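Local coordinates for oxalate oxidase 1 (Hordeum vulgare, PDB 1FI2), which catalyses the manganese-dependent oxidation of oxalate by dioxygen to carbon dioxide and hydrogen peroxide, as a secreted hexameric enzyme that also has superoxide dismutase activity, at residues 173-179 with 190-194; 36-42 with 59-64; 1-5 with 153-157. All coordinates share one frame; numbering follows the deposited sequence.

Interaction 1: 173-179 with 190-194; sequences PIPTPVL and VELLK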
# COMPACT_ATOMS: atom_id res chain seq x y z
N PRO A 173 10.85 -33.07 -8.57
CA PRO A 173 9.71 -33.43 -7.75
C PRO A 173 10.00 -33.50 -6.26
O PRO A 173 11.12 -33.79 -5.83
CB PRO A 173 9.30 -34.80 -8.27
CG PRO A 173 9.92 -34.93 -9.62
CD PRO A 173 11.19 -34.12 -9.56
N ILE A 174 8.98 -33.23 -5.45
CA ILE A 174 9.11 -33.31 -3.99
C ILE A 174 9.43 -34.77 -3.69
O ILE A 174 8.80 -35.67 -4.27
CB ILE A 174 7.80 -32.90 -3.31
CG1 ILE A 174 7.43 -31.45 -3.66
CG2 ILE A 174 7.88 -33.08 -1.80
CD1 ILE A 174 6.01 -31.04 -3.28
N PRO A 175 10.40 -35.04 -2.84
CA PRO A 175 10.78 -36.41 -2.52
C PRO A 175 9.56 -37.23 -2.13
O PRO A 175 8.74 -36.79 -1.32
CB PRO A 175 11.78 -36.27 -1.39
CG PRO A 175 12.36 -34.90 -1.57
CD PRO A 175 11.23 -34.06 -2.10
N THR A 176 9.54 -38.51 -2.51
CA THR A 176 8.44 -39.40 -2.15
C THR A 176 8.21 -39.52 -0.66
O THR A 176 7.06 -39.38 -0.21
CB THR A 176 8.57 -40.76 -2.86
OG1 THR A 176 8.36 -40.53 -4.26
CG2 THR A 176 7.54 -41.77 -2.37
N PRO A 177 9.22 -39.75 0.16
CA PRO A 177 9.08 -39.85 1.60
C PRO A 177 8.47 -38.62 2.24
O PRO A 177 7.80 -38.70 3.28
CB PRO A 177 10.50 -40.10 2.10
CG PRO A 177 11.21 -40.70 0.92
CD PRO A 177 10.64 -39.95 -0.26
N VAL A 178 8.70 -37.42 1.69
CA VAL A 178 8.05 -36.21 2.19
C VAL A 178 6.54 -36.31 1.90
O VAL A 178 5.71 -36.03 2.77
CB VAL A 178 8.60 -34.92 1.56
CG1 VAL A 178 7.79 -33.70 1.97
CG2 VAL A 178 10.06 -34.72 1.94
N LEU A 179 6.21 -36.73 0.69
CA LEU A 179 4.82 -36.87 0.28
C LEU A 179 4.10 -38.03 0.94
O LEU A 179 2.88 -37.90 1.07
CB LEU A 179 4.71 -36.98 -1.25
CG LEU A 179 5.03 -35.71 -2.04
CD1 LEU A 179 5.01 -36.02 -3.53
CD2 LEU A 179 4.05 -34.60 -1.71
N VAL A 190 1.93 -42.72 -3.95
CA VAL A 190 2.63 -41.48 -4.31
C VAL A 190 3.28 -41.59 -5.68
O VAL A 190 3.13 -40.68 -6.50
CB VAL A 190 3.67 -41.10 -3.24
CG1 VAL A 190 4.49 -39.88 -3.66
CG2 VAL A 190 2.97 -40.82 -1.91
N GLU A 191 3.94 -42.72 -5.96
CA GLU A 191 4.57 -42.92 -7.27
C GLU A 191 3.54 -42.96 -8.39
O GLU A 191 3.81 -42.48 -9.49
CB GLU A 191 5.47 -44.15 -7.28
CG GLU A 191 6.66 -44.07 -6.35
CD GLU A 191 7.72 -43.06 -6.68
OE1 GLU A 191 7.64 -42.36 -7.72
OE2 GLU A 191 8.68 -42.92 -5.89
N LEU A 192 2.36 -43.53 -8.14
CA LEU A 192 1.31 -43.56 -9.16
C LEU A 192 0.90 -42.13 -9.52
O LEU A 192 0.79 -41.78 -10.69
CB LEU A 192 0.10 -44.35 -8.68
CG LEU A 192 -1.16 -44.29 -9.56
CD1 LEU A 192 -0.95 -45.05 -10.86
CD2 LEU A 192 -2.36 -44.82 -8.80
N LEU A 193 0.69 -41.30 -8.51
CA LEU A 193 0.35 -39.89 -8.73
C LEU A 193 1.44 -39.16 -9.48
O LEU A 193 1.17 -38.45 -10.46
CB LEU A 193 0.04 -39.22 -7.38
CG LEU A 193 -1.32 -39.61 -6.78
CD1 LEU A 193 -1.29 -39.47 -5.26
CD2 LEU A 193 -2.43 -38.75 -7.37
N LYS A 194 2.71 -39.35 -9.10
CA LYS A 194 3.83 -38.71 -9.78
C LYS A 194 3.90 -39.09 -11.25
O LYS A 194 4.20 -38.25 -12.11
CB LYS A 194 5.16 -39.06 -9.12
CG LYS A 194 5.44 -38.35 -7.80
CD LYS A 194 6.85 -38.67 -7.32
CE LYS A 194 7.22 -37.85 -6.10
NZ LYS A 194 8.65 -38.03 -5.71

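Interaction 2: 36-42 with 59-64; sequences FLFSSKL and LDVAEW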
# COMPACT_ATOMS: atom_id res chain seq x y z
N PHE A 36 -1.13 0.35 -27.16
CA PHE A 36 -0.81 -0.40 -25.96
C PHE A 36 -1.89 -0.59 -24.93
O PHE A 36 -1.80 -1.55 -24.15
CB PHE A 36 0.46 0.19 -25.32
CG PHE A 36 0.31 1.60 -24.86
CD1 PHE A 36 -0.15 1.87 -23.58
CD2 PHE A 36 0.64 2.66 -25.68
CE1 PHE A 36 -0.30 3.17 -23.14
CE2 PHE A 36 0.50 3.97 -25.25
CZ PHE A 36 0.03 4.22 -23.97
N LEU A 37 -2.94 0.23 -24.91
CA LEU A 37 -4.02 0.05 -23.94
C LEU A 37 -5.07 -0.95 -24.40
O LEU A 37 -6.13 -1.07 -23.78
CB LEU A 37 -4.70 1.39 -23.65
CG LEU A 37 -3.84 2.47 -22.98
CD1 LEU A 37 -4.52 3.82 -22.99
CD2 LEU A 37 -3.50 2.05 -21.55
N PHE A 38 -4.88 -1.61 -25.55
CA PHE A 38 -5.84 -2.51 -26.16
C PHE A 38 -5.27 -3.88 -26.48
O PHE A 38 -4.05 -4.03 -26.67
CB PHE A 38 -6.36 -1.86 -27.46
CG PHE A 38 -6.98 -0.50 -27.27
CD1 PHE A 38 -6.24 0.64 -27.53
CD2 PHE A 38 -8.27 -0.38 -26.78
CE1 PHE A 38 -6.79 1.90 -27.34
CE2 PHE A 38 -8.81 0.88 -26.58
CZ PHE A 38 -8.07 2.01 -26.86
N SER A 39 -6.12 -4.90 -26.58
CA SER A 39 -5.68 -6.23 -26.98
C SER A 39 -6.82 -7.05 -27.59
O SER A 39 -8.00 -6.77 -27.38
CB SER A 39 -5.11 -7.03 -25.80
OG SER A 39 -4.66 -8.30 -26.23
N SER A 40 -6.45 -7.99 -28.46
CA SER A 40 -7.43 -8.88 -29.06
C SER A 40 -7.06 -10.33 -28.81
O SER A 40 -7.64 -11.24 -29.41
CB SER A 40 -7.52 -8.64 -30.57
OG SER A 40 -6.34 -9.14 -31.18
N LYS A 41 -6.14 -10.57 -27.87
CA LYS A 41 -5.68 -11.92 -27.57
C LYS A 41 -6.71 -12.84 -26.95
O LYS A 41 -6.52 -14.07 -27.05
CB LYS A 41 -4.40 -11.88 -26.72
CG LYS A 41 -3.18 -11.38 -27.49
CD LYS A 41 -1.91 -11.40 -26.67
CE LYS A 41 -0.69 -11.06 -27.52
NZ LYS A 41 0.57 -11.05 -26.73
N LEU A 42 -7.80 -12.35 -26.37
CA LEU A 42 -8.82 -13.22 -25.80
C LEU A 42 -10.03 -13.40 -26.70
O LEU A 42 -11.05 -13.94 -26.26
CB LEU A 42 -9.26 -12.68 -24.43
CG LEU A 42 -8.15 -12.42 -23.41
CD1 LEU A 42 -8.74 -11.95 -22.08
CD2 LEU A 42 -7.29 -13.65 -23.19
N LEU A 59 -3.52 -13.18 -20.14
CA LEU A 59 -3.41 -11.78 -20.55
C LEU A 59 -2.82 -10.96 -19.41
O LEU A 59 -3.35 -9.94 -18.97
CB LEU A 59 -4.74 -11.23 -21.05
CG LEU A 59 -4.65 -10.06 -22.03
CD1 LEU A 59 -3.84 -10.41 -23.27
CD2 LEU A 59 -6.04 -9.59 -22.44
N ASP A 60 -1.72 -11.49 -18.88
CA ASP A 60 -0.97 -10.81 -17.82
C ASP A 60 0.02 -9.88 -18.50
O ASP A 60 0.05 -9.79 -19.73
CB ASP A 60 -0.30 -11.80 -16.88
CG ASP A 60 0.62 -12.81 -17.51
OD1 ASP A 60 1.28 -13.56 -16.74
OD2 ASP A 60 0.72 -12.90 -18.75
N VAL A 61 0.90 -9.22 -17.75
CA VAL A 61 1.84 -8.25 -18.31
C VAL A 61 2.79 -8.82 -19.34
O VAL A 61 3.16 -8.11 -20.29
CB VAL A 61 2.60 -7.52 -17.19
CG1 VAL A 61 3.59 -8.45 -16.50
CG2 VAL A 61 3.28 -6.27 -17.71
N ALA A 62 3.13 -10.11 -19.30
CA ALA A 62 3.96 -10.73 -20.32
C ALA A 62 3.26 -10.79 -21.67
O ALA A 62 3.92 -10.77 -22.72
CB ALA A 62 4.37 -12.12 -19.86
N GLU A 63 1.93 -10.88 -21.68
CA GLU A 63 1.15 -10.94 -22.91
C GLU A 63 0.51 -9.61 -23.27
O GLU A 63 0.16 -9.37 -24.42
CB GLU A 63 0.07 -12.03 -22.77
CG GLU A 63 0.66 -13.44 -22.73
CD GLU A 63 1.28 -13.82 -24.07
OE1 GLU A 63 0.64 -13.56 -25.11
OE2 GLU A 63 2.40 -14.37 -24.08
N TRP A 64 0.35 -8.73 -22.29
CA TRP A 64 -0.23 -7.40 -22.47
C TRP A 64 0.62 -6.40 -21.71
O TRP A 64 0.32 -6.03 -20.57
CB TRP A 64 -1.67 -7.36 -21.97
CG TRP A 64 -2.52 -6.21 -22.39
CD1 TRP A 64 -2.21 -5.20 -23.25
CD2 TRP A 64 -3.89 -5.98 -22.01
NE1 TRP A 64 -3.27 -4.34 -23.41
CE2 TRP A 64 -4.32 -4.81 -22.67
CE3 TRP A 64 -4.79 -6.66 -21.17
CZ2 TRP A 64 -5.61 -4.30 -22.51
CZ3 TRP A 64 -6.06 -6.15 -21.02
CH2 TRP A 64 -6.46 -4.98 -21.69
O HOH W 1 -1.73 -7.88 -25.98

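Interaction 3: 1-5 with 153-157; sequences TDPDP and FNSQN. Unlike the reference sequence in segment 1-5: Thr1 (reference Ser).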
# COMPACT_ATOMS: atom_id res chain seq x y z
N THR A 1 -0.92 -5.37 -2.28
CA THR A 1 -1.30 -5.33 -3.71
C THR A 1 -0.22 -4.63 -4.53
O THR A 1 0.59 -3.92 -3.96
CB THR A 1 -2.60 -4.56 -4.01
OG1 THR A 1 -2.54 -3.28 -3.37
CG2 THR A 1 -3.80 -5.33 -3.52
N ASP A 2 -0.29 -4.81 -5.84
CA ASP A 2 0.68 -4.16 -6.72
C ASP A 2 0.90 -2.71 -6.32
O ASP A 2 -0.05 -1.98 -6.03
CB ASP A 2 0.15 -4.15 -8.15
CG ASP A 2 0.16 -5.47 -8.89
OD1 ASP A 2 0.34 -6.55 -8.28
OD2 ASP A 2 0.03 -5.40 -10.13
N PRO A 3 2.14 -2.24 -6.43
CA PRO A 3 2.45 -0.84 -6.23
C PRO A 3 1.63 0.07 -7.14
O PRO A 3 1.37 -0.27 -8.30
CB PRO A 3 3.93 -0.76 -6.61
CG PRO A 3 4.48 -2.13 -6.45
CD PRO A 3 3.33 -3.05 -6.79
N ASP A 4 1.18 1.23 -6.65
CA ASP A 4 0.43 2.16 -7.49
C ASP A 4 1.35 2.78 -8.55
O ASP A 4 2.57 2.81 -8.37
CB ASP A 4 -0.16 3.30 -6.65
CG ASP A 4 -1.46 2.97 -5.95
OD1 ASP A 4 -2.14 3.91 -5.48
OD2 ASP A 4 -1.84 1.78 -5.89
N PRO A 5 0.79 3.26 -9.64
CA PRO A 5 1.55 3.90 -10.71
C PRO A 5 2.00 5.29 -10.31
O PRO A 5 1.37 5.96 -9.48
CB PRO A 5 0.56 3.94 -11.87
CG PRO A 5 -0.77 4.05 -11.21
CD PRO A 5 -0.67 3.26 -9.92
N PHE A 153 -7.96 -9.74 -12.57
CA PHE A 153 -7.18 -9.85 -11.35
C PHE A 153 -6.75 -8.45 -10.91
O PHE A 153 -6.57 -7.55 -11.73
CB PHE A 153 -5.91 -10.67 -11.51
CG PHE A 153 -6.12 -12.09 -11.96
CD1 PHE A 153 -6.14 -12.40 -13.31
CD2 PHE A 153 -6.30 -13.11 -11.04
CE1 PHE A 153 -6.34 -13.70 -13.74
CE2 PHE A 153 -6.51 -14.41 -11.46
CZ PHE A 153 -6.52 -14.71 -12.80
N ASN A 154 -6.39 -8.35 -9.63
CA ASN A 154 -5.92 -7.07 -9.11
C ASN A 154 -4.40 -7.05 -8.99
O ASN A 154 -3.81 -6.48 -8.08
CB ASN A 154 -6.62 -6.72 -7.82
CG ASN A 154 -6.37 -7.47 -6.55
OD1 ASN A 154 -6.13 -8.67 -6.56
ND2 ASN A 154 -6.47 -6.72 -5.45
N SER A 155 -3.77 -7.59 -10.01
CA SER A 155 -2.33 -7.62 -10.18
C SER A 155 -2.02 -7.77 -11.67
O SER A 155 -2.78 -8.39 -12.42
CB SER A 155 -1.67 -8.78 -9.43
OG SER A 155 -0.27 -8.77 -9.70
N GLN A 156 -0.89 -7.22 -12.09
CA GLN A 156 -0.42 -7.35 -13.46
C GLN A 156 0.19 -8.74 -13.67
O GLN A 156 0.41 -9.18 -14.80
CB GLN A 156 0.63 -6.28 -13.79
CG GLN A 156 1.94 -6.44 -13.03
CD GLN A 156 2.94 -5.35 -13.36
OE1 GLN A 156 2.59 -4.17 -13.32
NE2 GLN A 156 4.18 -5.73 -13.67
N ASN A 157 0.51 -9.42 -12.58
CA ASN A 157 1.12 -10.75 -12.60
C ASN A 157 0.69 -11.52 -11.36
O ASN A 157 1.43 -11.66 -10.39
CB ASN A 157 2.64 -10.58 -12.66
CG ASN A 157 3.39 -11.87 -12.90
OD1 ASN A 157 4.52 -12.06 -12.42
ND2 ASN A 157 2.77 -12.75 -13.67
O HOH W 2 0.65 -3.28 -11.61
O HOH W 3 -2.12 -7.33 -6.02

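Interaction 1: 173-179 with 190-194
Thr176 and Val190 mark the closest approach of the two backbones, their CA atoms 6.5 Å apart; from there the extended run Pro173-Pro175 passes beside the next helical turn, up to Lys194. Pro175 is the N-cap of helix 176-183, and Thr176 is its first residue. The CG2 methyl of Thr176 lies anti to the backbone N and packs on CG1 of Val190, while OG1, beside the backbone N (chi1 -68°), enters a polar chain. Lys194, extended beyond CG, reaches across to segment 173-179 and gives NZ to two acceptors: Ile174 O at 2.8 Å, the ammonium tilted 20° from the carbonyl plane, and Thr176 OG1 at 2.9 Å. Thr176 OG1 in turn donates a hydrogen bond to Glu191 OE2 at 2.9 Å, meeting the carboxylate from well above its plane. The contact thus pins the first turn of helix 176-183 to helix 187-196, two members of the C-terminal helical cluster that follows the cupin beta-barrel. Beneath the polar chain, Val190 CG1 also meets Leu179 CB at 3.8 Å, and Leu179 CD1 lies against the aliphatic end of Lys194, 3.9 Å from CE. Leu179 continues inward onto Leu167 and Phe168 of helix 163-169. Ile174 turns its tip the other way, onto Phe138 of a neighbouring subunit.

Interaction 2: 36-42 with 59-64
The contact joins the N-terminal arm, where it enters the short strand 38-39, to the turn that leaves strand 54-59 at the edge of the cupin barrel. Trp64, with CG anti to its backbone N (chi1 -165°), lays its indole under the arm. Ser39 CB sits over the five-membered ring, 4.0 Å from its centroid and 11° off the normal, a CH-pi contact, while Leu37 O comes to the ring edge, 3.5 Å from CZ2. Trp64 NE1 gives a weak, bent hydrogen bond (134°) to Phe36 O at 3.2 Å. With an alanine in place of Trp64, the Ser39 methylene would probably lose the surface it rests on and Phe36 O this donor, opening a gap beneath the arm. Ser39 OG closes an ST turn by accepting from Lys41 N, and a water links it to Glu63 O. Next to it, Leu59 splits its methyls: CD1 lies against Ser39 OG and Lys41 CB, CD2 against Leu42 CD1 at 3.6 Å. On the outer side, Phe38 and Ser39 pair with a strand of a neighbouring subunit, extending the sheet across the interface. The extended Lys41 brings NZ to Glu63 twice: to the backbone O, in the carbonyl plane on a lone pair, and to OE1 at 3.0 Å, from above the carboxylate plane. Two acceptors of one residue thus fix the ammonium: the salt bridge ties NZ to the Glu63 side chain, while the hydrogen bond to Glu63 O ties it to the backbone of the turn.

Interaction 3: 1-5 with 153-157
The Asp2 carboxylate takes one side-chain and one backbone donor: OD1 accepts from Ser155 OG at 2.7 Å and OD2 from Gln156 N at 2.8 Å. This fork fastens the extreme N terminus to the loop that leaves strand 147-153 of the cupin jelly-roll barrel. Both donors arrive on the syn side, close to the carboxylate plane, so the two bonds together fix the rotation of the group; chi1 of -74° places CG anti to the carbonyl carbon and aims it at the loop. On the Gln156 side, the carboxylate also has a carbon neighbour, with Asp2 OD2 3.6 Å from Gln156 CG. A water donates to both Asp2 OD2 and Gln156 OE1, adding a third bond to the buried charge. A second water is shared between Asp2 N and Asn154 O. At the margin, the Thr1 CG2 methyl rests 3.6 Å from Asn154 ND2.

The loop is itself well held. Ser155 OG, anti to its backbone N, forms an ST turn by accepting from Asn157 N at 161°, and this would probably polarise its hydroxyl toward Asp2. Asn154 OD1 is bonded to Thr94 N, and the Gln156 amide to Thr69 N and Asn68 OD1, which steadies the surface that Asp2 meets. The side chain of Asn154 is about 7 Å from that of Glu95, a manganese ligand. Neighbouring subunits complete the surroundings: Leu6 of one of them packs on Asp2 and Gln156, and Thr1 OG1 is hydrogen-bonded to Thr1 OG1 of another.

How the interactions relate
The chain begins in interaction 3, whose loop stays open until residues 153-157 and so encloses most of the cupin barrel. Interaction 2 is nested inside it: 36-42 meets 59-64 after a detour of 16 residues that includes most of strand 54-59. The two touch where Val61 N lies 3.0 Å from Gln156 O, probably hydrogen-bonded, so both parts of the N-terminal arm are tied to neighbouring loops at one end of the barrel, and both contacts meet a neighbouring subunit. Interaction 1 follows in series, a short helical hairpin on the opposite side of the chain's centre, with nearest atoms about 21 Å from interaction 3 and 23 Å from interaction 2.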